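MarR-family transcriptional regulator (Bordetella bronchiseptica, PDB 6PCO) probably acts as a DNA-binding transcription factor that regulates biofilm formation, its DNA binding being controlled by 6-hydroxynicotinic acid. Local coordinates at residues 72-77 / 157-162; 85-90 / 146-151; 162-167 / 173-178. All coordinates share one frame; numbering follows the deposited sequence.

How the contacts relate
All three contacts use the long helix 143-164, met at successive points by different partners. Contact 2, against helix 81-93, is the buried one and purely apolar, joining the winged helix-turn-helix part to the long helix. Contact 1 is partly buried: isoleucines pack at the end of helix 55-73, polar side chains lie nearby, and Thr160 belongs to the butanediol pocket. Contact 3, also partly buried, joins the end of the long helix to helix 169-183 across a turn, with an aromatic ring among aliphatic groups. Contacts 1 and 2 touch through Asp76 and Leu148; contacts 1 and 3 share Ser162. Each also reaches the second subunit.

Contact 1 of 3, residues 72-77 / 157-162; sequences QTIPDS and EQITQS. With BU1 (1,4-butanediol), chain E.
Ile159 aims its CD1 at the flank of the Ile74 chain end, CD1 to CD1 4.4 Å, with Ile74 presenting its terminal methyl from the side; this loose apolar touch lies where helix 55-73 gives way to loop. In Ile159, chi1 (-70°) sets CG1 on the side of residues 72-77 and the extended chi2 (160°) carries CD1 on to Ile74, while the other branch, CG2, lies 4.1 Å from C1 of the bound butanediol. Thr73 stands one residue before the helix is left; the close fit of its hydroxyl to Ile159 is doubtful in detail. That hydroxyl is engaged within its own helix, hydrogen-bonded to the carbonyl of Ile69, and the methyl CG2 of Thr73 reaches to 4.2 Å from NE2 of Gln158 at the exposed margin. In the MarR fold the N-terminal helix and the C-terminal helices, 143-164 among them, build the dimerisation part, and here the C-terminal end of helix 55-73 is laid against the long helix. Ile159 is further packed by His66, Ile69 and Phe70, and His66 also hydrogen-bonds the butanediol through NE2. Thr160 faces that ligand rather than residues 72-77: a weak hydrogen bond runs from O5 of the butanediol to its OG1, doubtful in detail because OG1 is modelled too close to the ligand. Gln54 of the second subunit hydrogen-bonds the same OG1, and Arg60 and Gly56 of that subunit hold the ligand, so the pocket straddles the dimer interface. Beyond the helix end, Asp76 forms a salt bridge with Arg122.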
loop_
_atom_site.group_PDB
_atom_site.type_symbol
_atom_site.label_atom_id
_atom_site.label_comp_id
_atom_site.label_asym_id
_atom_site.label_seq_id
_atom_site.Cartn_x
_atom_site.Cartn_y
_atom_site.Cartn_z
ATOM N N GLN A 72 -4.219 4.356 -14.760
ATOM C CA GLN A 72 -3.999 4.902 -16.076
ATOM C C GLN A 72 -4.289 3.848 -17.164
ATOM O O GLN A 72 -4.914 4.172 -18.157
ATOM C CB GLN A 72 -2.582 5.470 -16.168
ATOM C CG GLN A 72 -2.404 6.755 -15.366
ATOM C CD GLN A 72 -1.108 7.455 -15.695
ATOM O OE1 GLN A 72 -0.793 7.688 -16.859
ATOM N NE2 GLN A 72 -0.342 7.798 -14.669
ATOM N N THR A 73 -3.874 2.591 -16.973
ATOM C CA THR A 73 -3.946 1.581 -18.065
ATOM C C THR A 73 -5.224 0.712 -18.008
ATOM O O THR A 73 -5.628 0.182 -19.034
ATOM C CB THR A 73 -2.654 0.751 -18.134
ATOM O OG1 THR A 73 -2.446 0.064 -16.913
ATOM C CG2 THR A 73 -1.431 1.611 -18.343
ATOM N N ILE A 74 -5.874 0.552 -16.851
ATOM C CA ILE A 74 -7.068 -0.310 -16.790
ATOM C C ILE A 74 -8.218 0.368 -17.540
ATOM O O ILE A 74 -8.521 1.524 -17.270
ATOM C CB ILE A 74 -7.448 -0.687 -15.338
ATOM C CG1 ILE A 74 -8.312 -1.949 -15.313
ATOM C CG2 ILE A 74 -8.107 0.459 -14.573
ATOM C CD1 ILE A 74 -7.520 -3.226 -15.478
ATOM N N PRO A 75 -8.863 -0.311 -18.522
ATOM C CA PRO A 75 -10.000 0.252 -19.265
ATOM C C PRO A 75 -11.216 0.626 -18.400
ATOM O O PRO A 75 -11.665 1.778 -18.423
ATOM C CB PRO A 75 -10.428 -0.872 -20.230
ATOM C CG PRO A 75 -9.226 -1.789 -20.331
ATOM C CD PRO A 75 -8.491 -1.647 -19.015
ATOM N N ASP A 76 -11.729 -0.361 -17.650
ATOM C CA ASP A 76 -12.814 -0.179 -16.691
ATOM C C ASP A 76 -12.321 0.686 -15.526
ATOM O O ASP A 76 -11.590 0.216 -14.649
ATOM C CB ASP A 76 -13.344 -1.511 -16.158
ATOM C CG ASP A 76 -14.501 -1.340 -15.188
ATOM O OD1 ASP A 76 -14.658 -0.233 -14.636
ATOM O OD2 ASP A 76 -15.248 -2.306 -14.999
ATOM N N SER A 77 -12.767 1.945 -15.515
ATOM C CA SER A 77 -12.262 2.955 -14.595
ATOM C C SER A 77 -12.905 2.813 -13.202
ATOM O O SER A 77 -12.393 3.382 -12.242
ATOM C CB SER A 77 -12.450 4.332 -15.186
ATOM O OG SER A 77 -11.891 4.394 -16.496
ATOM N N GLU A 157 -1.336 -7.494 -17.559
ATOM C CA GLU A 157 -0.010 -7.945 -18.011
ATOM C C GLU A 157 0.811 -6.718 -18.401
ATOM O O GLU A 157 1.948 -6.581 -18.008
ATOM C CB GLU A 157 -0.122 -8.968 -19.149
ATOM C CG GLU A 157 -0.154 -10.415 -18.663
ATOM C CD GLU A 157 -0.880 -11.441 -19.534
ATOM O OE1 GLU A 157 -1.036 -11.193 -20.753
ATOM O OE2 GLU A 157 -1.301 -12.500 -18.984
ATOM N N GLN A 158 0.191 -5.815 -19.153
ATOM C CA GLN A 158 0.785 -4.529 -19.492
ATOM C C GLN A 158 1.156 -3.773 -18.207
ATOM O O GLN A 158 2.298 -3.386 -18.012
ATOM C CB GLN A 158 -0.203 -3.743 -20.350
ATOM C CG GLN A 158 0.465 -2.811 -21.342
ATOM C CD GLN A 158 -0.588 -2.018 -22.078
ATOM O OE1 GLN A 158 -1.352 -2.557 -22.881
ATOM N NE2 GLN A 158 -0.659 -0.729 -21.772
ATOM N N ILE A 159 0.192 -3.609 -17.294
ATOM C CA ILE A 159 0.465 -2.947 -16.018
ATOM C C ILE A 159 1.743 -3.522 -15.387
ATOM O O ILE A 159 2.642 -2.761 -14.987
ATOM C CB ILE A 159 -0.740 -3.032 -15.066
ATOM C CG1 ILE A 159 -1.887 -2.152 -15.567
ATOM C CG2 ILE A 159 -0.334 -2.663 -13.642
ATOM C CD1 ILE A 159 -3.236 -2.509 -15.007
ATOM N N THR A 160 1.819 -4.850 -15.275
ATOM C CA THR A 160 3.017 -5.509 -14.725
ATOM C C THR A 160 4.268 -5.019 -15.464
ATOM O O THR A 160 5.241 -4.626 -14.812
ATOM C CB THR A 160 2.924 -7.034 -14.809
ATOM O OG1 THR A 160 1.898 -7.464 -13.920
ATOM C CG2 THR A 160 4.211 -7.731 -14.443
ATOM N N GLN A 161 4.225 -5.037 -16.806
ATOM C CA GLN A 161 5.349 -4.597 -17.640
ATOM C C GLN A 161 5.734 -3.153 -17.302
ATOM O O GLN A 161 6.905 -2.874 -17.032
ATOM C CB GLN A 161 5.032 -4.717 -19.131
ATOM C CG GLN A 161 4.960 -6.151 -19.642
ATOM C CD GLN A 161 6.151 -6.977 -19.219
ATOM O OE1 GLN A 161 7.306 -6.641 -19.491
ATOM N NE2 GLN A 161 5.877 -8.061 -18.509
ATOM N N SER A 162 4.751 -2.249 -17.286
ATOM C CA SER A 162 4.987 -0.830 -16.955
ATOM C C SER A 162 5.623 -0.706 -15.568
ATOM O O SER A 162 6.578 0.040 -15.404
ATOM C CB SER A 162 3.734 -0.022 -17.022
ATOM O OG SER A 162 3.259 0.043 -18.353
HETATM C C1 BU1 E . 0.494 -6.240 -11.708
HETATM C C2 BU1 E . -0.307 -6.578 -10.438
HETATM C C3 BU1 E . -1.701 -5.947 -10.385
HETATM C C4 BU1 E . -2.261 -6.076 -8.957
HETATM O O5 BU1 E . 1.930 -6.141 -11.469
HETATM O O6 BU1 E . -2.234 -4.844 -8.195
#

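Contact 2 of 3, residues 85-90 / 146-151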
loop_
_atom_site.group_PDB
_atom_site.type_symbol
_atom_site.label_atom_id
_atom_site.label_comp_id
_atom_site.label_asym_id
_atom_site.label_seq_id
_atom_site.Cartn_x
_atom_site.Cartn_y
_atom_site.Cartn_z
ATOM N N VAL A 85 -7.764 -7.776 -7.961
ATOM C CA VAL A 85 -7.101 -8.863 -7.276
ATOM C C VAL A 85 -8.133 -9.802 -6.626
ATOM O O VAL A 85 -8.017 -11.018 -6.753
ATOM C CB VAL A 85 -6.094 -8.301 -6.257
ATOM C CG1 VAL A 85 -5.690 -9.335 -5.220
ATOM C CG2 VAL A 85 -4.872 -7.768 -6.984
ATOM N N VAL A 86 -9.116 -9.256 -5.904
ATOM C CA VAL A 86 -10.122 -10.097 -5.294
ATOM C C VAL A 86 -10.767 -10.955 -6.382
ATOM O O VAL A 86 -10.969 -12.134 -6.184
ATOM C CB VAL A 86 -11.193 -9.300 -4.537
ATOM C CG1 VAL A 86 -12.370 -10.175 -4.168
ATOM C CG2 VAL A 86 -10.637 -8.637 -3.299
ATOM N N LEU A 87 -11.074 -10.345 -7.529
ATOM C CA LEU A 87 -11.736 -11.049 -8.625
ATOM C C LEU A 87 -10.845 -12.192 -9.120
ATOM O O LEU A 87 -11.342 -13.287 -9.313
ATOM C CB LEU A 87 -12.086 -10.066 -9.748
ATOM C CG LEU A 87 -13.280 -9.152 -9.471
ATOM C CD1 LEU A 87 -13.266 -7.973 -10.411
ATOM C CD2 LEU A 87 -14.605 -9.893 -9.593
ATOM N N CYS A 88 -9.542 -11.924 -9.292
ATOM C CA CYS A 88 -8.551 -12.944 -9.686
ATOM C C CYS A 88 -8.516 -14.069 -8.650
ATOM O O CYS A 88 -8.448 -15.240 -9.006
ATOM C CB CYS A 88 -7.162 -12.355 -9.884
ATOM S SG CYS A 88 -7.058 -11.353 -11.388
ATOM N N ALA A 89 -8.621 -13.729 -7.367
ATOM C CA ALA A 89 -8.600 -14.780 -6.351
ATOM C C ALA A 89 -9.830 -15.696 -6.513
ATOM O O ALA A 89 -9.710 -16.887 -6.296
ATOM C CB ALA A 89 -8.492 -14.197 -4.959
ATOM N N LEU A 90 -10.998 -15.149 -6.882
ATOM C CA LEU A 90 -12.205 -15.962 -6.996
ATOM C C LEU A 90 -12.125 -16.850 -8.243
ATOM O O LEU A 90 -12.555 -17.995 -8.220
ATOM C CB LEU A 90 -13.439 -15.059 -7.030
ATOM C CG LEU A 90 -13.710 -14.306 -5.731
ATOM C CD1 LEU A 90 -14.941 -13.442 -5.879
ATOM C CD2 LEU A 90 -13.889 -15.252 -4.556
ATOM N N ARG A 146 -16.459 -13.365 -14.278
ATOM C CA ARG A 146 -15.461 -14.177 -14.959
ATOM C C ARG A 146 -15.077 -13.513 -16.285
ATOM O O ARG A 146 -13.911 -13.445 -16.638
ATOM C CB ARG A 146 -16.010 -15.590 -15.140
ATOM C CG ARG A 146 -15.011 -16.631 -15.614
ATOM C CD ARG A 146 -15.643 -18.022 -15.546
ATOM N NE ARG A 146 -15.823 -18.505 -14.170
ATOM C CZ ARG A 146 -16.970 -18.493 -13.477
ATOM N NH1 ARG A 146 -18.122 -18.236 -14.085
ATOM N NH2 ARG A 146 -16.946 -18.737 -12.172
ATOM N N ALA A 147 -16.058 -12.964 -17.002
ATOM C CA ALA A 147 -15.755 -12.324 -18.294
ATOM C C ALA A 147 -14.791 -11.143 -18.077
ATOM O O ALA A 147 -13.746 -11.050 -18.721
ATOM C CB ALA A 147 -17.031 -11.909 -18.970
ATOM N N LEU A 148 -15.125 -10.287 -17.108
ATOM C CA LEU A 148 -14.378 -9.083 -16.819
ATOM C C LEU A 148 -12.930 -9.418 -16.416
ATOM O O LEU A 148 -12.004 -8.782 -16.897
ATOM C CB LEU A 148 -15.129 -8.303 -15.734
ATOM C CG LEU A 148 -14.442 -7.034 -15.224
ATOM C CD1 LEU A 148 -14.275 -5.986 -16.316
ATOM C CD2 LEU A 148 -15.204 -6.458 -14.044
ATOM N N VAL A 149 -12.732 -10.415 -15.548
ATOM C CA VAL A 149 -11.389 -10.906 -15.202
ATOM C C VAL A 149 -10.609 -11.236 -16.485
ATOM O O VAL A 149 -9.478 -10.826 -16.625
ATOM C CB VAL A 149 -11.467 -12.147 -14.293
ATOM C CG1 VAL A 149 -10.140 -12.892 -14.198
ATOM C CG2 VAL A 149 -11.968 -11.794 -12.914
ATOM N N GLU A 150 -11.225 -12.021 -17.379
ATOM C CA GLU A 150 -10.619 -12.456 -18.634
ATOM C C GLU A 150 -10.333 -11.239 -19.536
ATOM O O GLU A 150 -9.233 -11.133 -20.061
ATOM C CB GLU A 150 -11.498 -13.513 -19.311
ATOM C CG GLU A 150 -11.479 -14.880 -18.609
ATOM C CD GLU A 150 -10.111 -15.455 -18.232
ATOM O OE1 GLU A 150 -9.238 -15.582 -19.128
ATOM O OE2 GLU A 150 -9.907 -15.779 -17.035
ATOM N N GLU A 151 -11.292 -10.306 -19.669
ATOM C CA GLU A 151 -11.103 -9.047 -20.400
ATOM C C GLU A 151 -9.896 -8.231 -19.894
ATOM O O GLU A 151 -9.214 -7.558 -20.691
ATOM C CB GLU A 151 -12.330 -8.145 -20.290
ATOM C CG GLU A 151 -13.533 -8.618 -21.079
ATOM C CD GLU A 151 -13.219 -8.955 -22.519
ATOM O OE1 GLU A 151 -12.593 -8.100 -23.188
ATOM O OE2 GLU A 151 -13.571 -10.083 -22.957
#
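Helices 85-90 and 146-151 cross at -112° with their axes 9.8 Å apart, and Cys88 and Val149 are the residues whose CA atoms come nearest, at 6.5 Å. The crossing sets helix 81-93 of the winged helix-turn-helix domain against the start of the long helix 143-164, which runs from the wing into the dimerisation part of this MarR-type fold. Val149 carries most of the contact: its CG2, beside the backbone N, comes over the backbone of the other helix and rests 3.6 Å from CB of Leu87. Farther out on the same leucine, CD1 of Leu87 reaches CD2 of Leu148 at 4.4 Å, a looser apolar touch. Leu79, Leu119 and Leu141 also pack on Leu87, and Phe51 of the second subunit packs on Cys88. On the outer side, Glu150 forms a salt bridge with Arg91. The second methyl of Val149, CG1, is anti to the backbone N (chi1 165°) and lies 4.4 Å from SG of Cys88.

Contact 3 of 3, residues 162-167 / 173-178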
loop_
_atom_site.group_PDB
_atom_site.type_symbol
_atom_site.label_atom_id
_atom_site.label_comp_id
_atom_site.label_asym_id
_atom_site.label_seq_id
_atom_site.Cartn_x
_atom_site.Cartn_y
_atom_site.Cartn_z
ATOM N N SER A 162 4.751 -2.249 -17.286
ATOM C CA SER A 162 4.987 -0.830 -16.955
ATOM C C SER A 162 5.623 -0.706 -15.568
ATOM O O SER A 162 6.578 0.040 -15.404
ATOM C CB SER A 162 3.734 -0.022 -17.022
ATOM O OG SER A 162 3.259 0.043 -18.353
ATOM N N THR A 163 5.089 -1.456 -14.597
ATOM C CA THR A 163 5.536 -1.375 -13.232
ATOM C C THR A 163 7.017 -1.750 -13.134
ATOM O O THR A 163 7.760 -1.086 -12.401
ATOM C CB THR A 163 4.684 -2.252 -12.308
ATOM O OG1 THR A 163 3.336 -1.779 -12.360
ATOM C CG2 THR A 163 5.176 -2.221 -10.878
ATOM N N PHE A 164 7.425 -2.821 -13.842
ATOM C CA PHE A 164 8.848 -3.245 -13.884
ATOM C C PHE A 164 9.674 -2.137 -14.539
ATOM O O PHE A 164 10.870 -1.965 -14.255
ATOM C CB PHE A 164 9.056 -4.550 -14.654
ATOM C CG PHE A 164 8.779 -5.816 -13.873
ATOM C CD1 PHE A 164 9.359 -6.028 -12.628
ATOM C CD2 PHE A 164 7.933 -6.800 -14.384
ATOM C CE1 PHE A 164 9.094 -7.187 -11.908
ATOM C CE2 PHE A 164 7.662 -7.947 -13.659
ATOM C CZ PHE A 164 8.253 -8.145 -12.424
ATOM N N GLY A 165 9.015 -1.388 -15.423
ATOM C CA GLY A 165 9.615 -0.235 -16.029
ATOM C C GLY A 165 10.889 -0.630 -16.741
ATOM O O GLY A 165 10.847 -1.439 -17.668
ATOM N N GLY A 166 12.014 -0.103 -16.250
ATOM C CA GLY A 166 13.322 -0.281 -16.874
ATOM C C GLY A 166 14.210 -1.261 -16.127
ATOM O O GLY A 166 15.374 -1.326 -16.401
ATOM N N LEU A 167 13.666 -2.028 -15.176
ATOM C CA LEU A 167 14.426 -3.137 -14.588
ATOM C C LEU A 167 14.787 -4.182 -15.671
ATOM O O LEU A 167 13.932 -4.593 -16.474
ATOM C CB LEU A 167 13.595 -3.784 -13.474
ATOM C CG LEU A 167 13.306 -2.939 -12.233
ATOM C CD1 LEU A 167 12.844 -3.831 -11.095
ATOM C CD2 LEU A 167 14.518 -2.144 -11.794
ATOM N N VAL A 173 13.471 -10.447 -11.741
ATOM C CA VAL A 173 13.451 -11.667 -10.920
ATOM C C VAL A 173 13.827 -11.300 -9.478
ATOM O O VAL A 173 13.183 -11.727 -8.516
ATOM C CB VAL A 173 14.384 -12.749 -11.512
ATOM C CG1 VAL A 173 14.814 -13.822 -10.512
ATOM C CG2 VAL A 173 13.746 -13.385 -12.735
ATOM N N ALA A 174 14.876 -10.495 -9.327
ATOM C CA ALA A 174 15.407 -10.234 -8.010
ATOM C C ALA A 174 14.342 -9.579 -7.117
ATOM O O ALA A 174 14.221 -9.937 -5.953
ATOM C CB ALA A 174 16.648 -9.379 -8.109
ATOM N N ILE A 175 13.576 -8.629 -7.666
ATOM C CA ILE A 175 12.658 -7.834 -6.833
ATOM C C ILE A 175 11.435 -8.668 -6.438
ATOM O O ILE A 175 10.964 -8.584 -5.291
ATOM C CB ILE A 175 12.245 -6.497 -7.484
ATOM C CG1 ILE A 175 11.597 -5.590 -6.437
ATOM C CG2 ILE A 175 11.343 -6.704 -8.687
ATOM C CD1 ILE A 175 11.218 -4.241 -6.953
ATOM N N VAL A 176 10.919 -9.456 -7.382
ATOM C CA VAL A 176 9.811 -10.349 -7.088
ATOM C C VAL A 176 10.242 -11.318 -5.977
ATOM O O VAL A 176 9.451 -11.631 -5.084
ATOM C CB VAL A 176 9.316 -11.062 -8.367
ATOM C CG1 VAL A 176 8.461 -12.282 -8.093
ATOM C CG2 VAL A 176 8.545 -10.096 -9.264
ATOM N N TYR A 177 11.501 -11.773 -6.018
ATOM C CA TYR A 177 11.971 -12.761 -5.041
ATOM C C TYR A 177 12.107 -12.084 -3.672
ATOM O O TYR A 177 11.591 -12.586 -2.673
ATOM C CB TYR A 177 13.273 -13.431 -5.496
ATOM C CG TYR A 177 14.072 -14.061 -4.381
ATOM C CD1 TYR A 177 13.738 -15.304 -3.868
ATOM C CD2 TYR A 177 15.146 -13.402 -3.812
ATOM C CE1 TYR A 177 14.459 -15.884 -2.838
ATOM C CE2 TYR A 177 15.884 -13.966 -2.784
ATOM C CZ TYR A 177 15.542 -15.216 -2.296
ATOM O OH TYR A 177 16.259 -15.780 -1.278
ATOM N N LEU A 178 12.809 -10.945 -3.642
ATOM C CA LEU A 178 13.061 -10.205 -2.407
ATOM C C LEU A 178 11.739 -9.730 -1.779
ATOM O O LEU A 178 11.598 -9.763 -0.547
ATOM C CB LEU A 178 13.989 -9.025 -2.702
ATOM C CG LEU A 178 15.431 -9.386 -3.069
ATOM C CD1 LEU A 178 16.150 -8.218 -3.719
ATOM C CD2 LEU A 178 16.205 -9.840 -1.845
#
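Phe164 meets helix 173-178 with the edge of its ring: the methyls CG2 of Ile175 and CG2 of Val176 both lie in the ring plane, beside its outer carbons. CZ of Phe164 is 3.7 Å from CG2 of Val176, and CE1 of Phe164 is 4.0 Å from CG2 of Ile175. The Val176 side chain stands roughly perpendicular to that of Phe164, while those of Phe164 and Ile175 run alongside in opposed senses. That same Ile175 methyl serves a second partner, with CD1 of Leu167 4.0 Å away, so a single branch bridges the ring and the leucine. With CG1 of Ile175 anti to the backbone N (chi1 -166°), CG2 sits between the backbone N and the carbonyl carbon and faces both partners.

The two hydrophobic residues of segment 162-167 are set in place by the backbone that joins them. Helix 143-164 ends at Phe164, and a type II' beta turn runs from Phe164 to Leu167, closed by a hydrogen bond of 2.9 Å from N of Leu167 to O of Phe164. Gly165 in this turn has positive phi, 57°, a region of phi open mainly to glycine. Further out, Arg172 hydrogen-bonds the carbonyl of Leu167, tying the turn to the early part of the following helix, and Arg65 of helix 55-73 holds the carbonyls of Ser162 and Thr163.

The turn joins helix 143-164 to helix 169-183, the last two helices, in the dimerisation part of the MarR fold. Helix 55-73 packs on Thr163 through Ile69, while Met182 of the second subunit lies against Leu167 and Ile175, and Val55 of that subunit against Phe164.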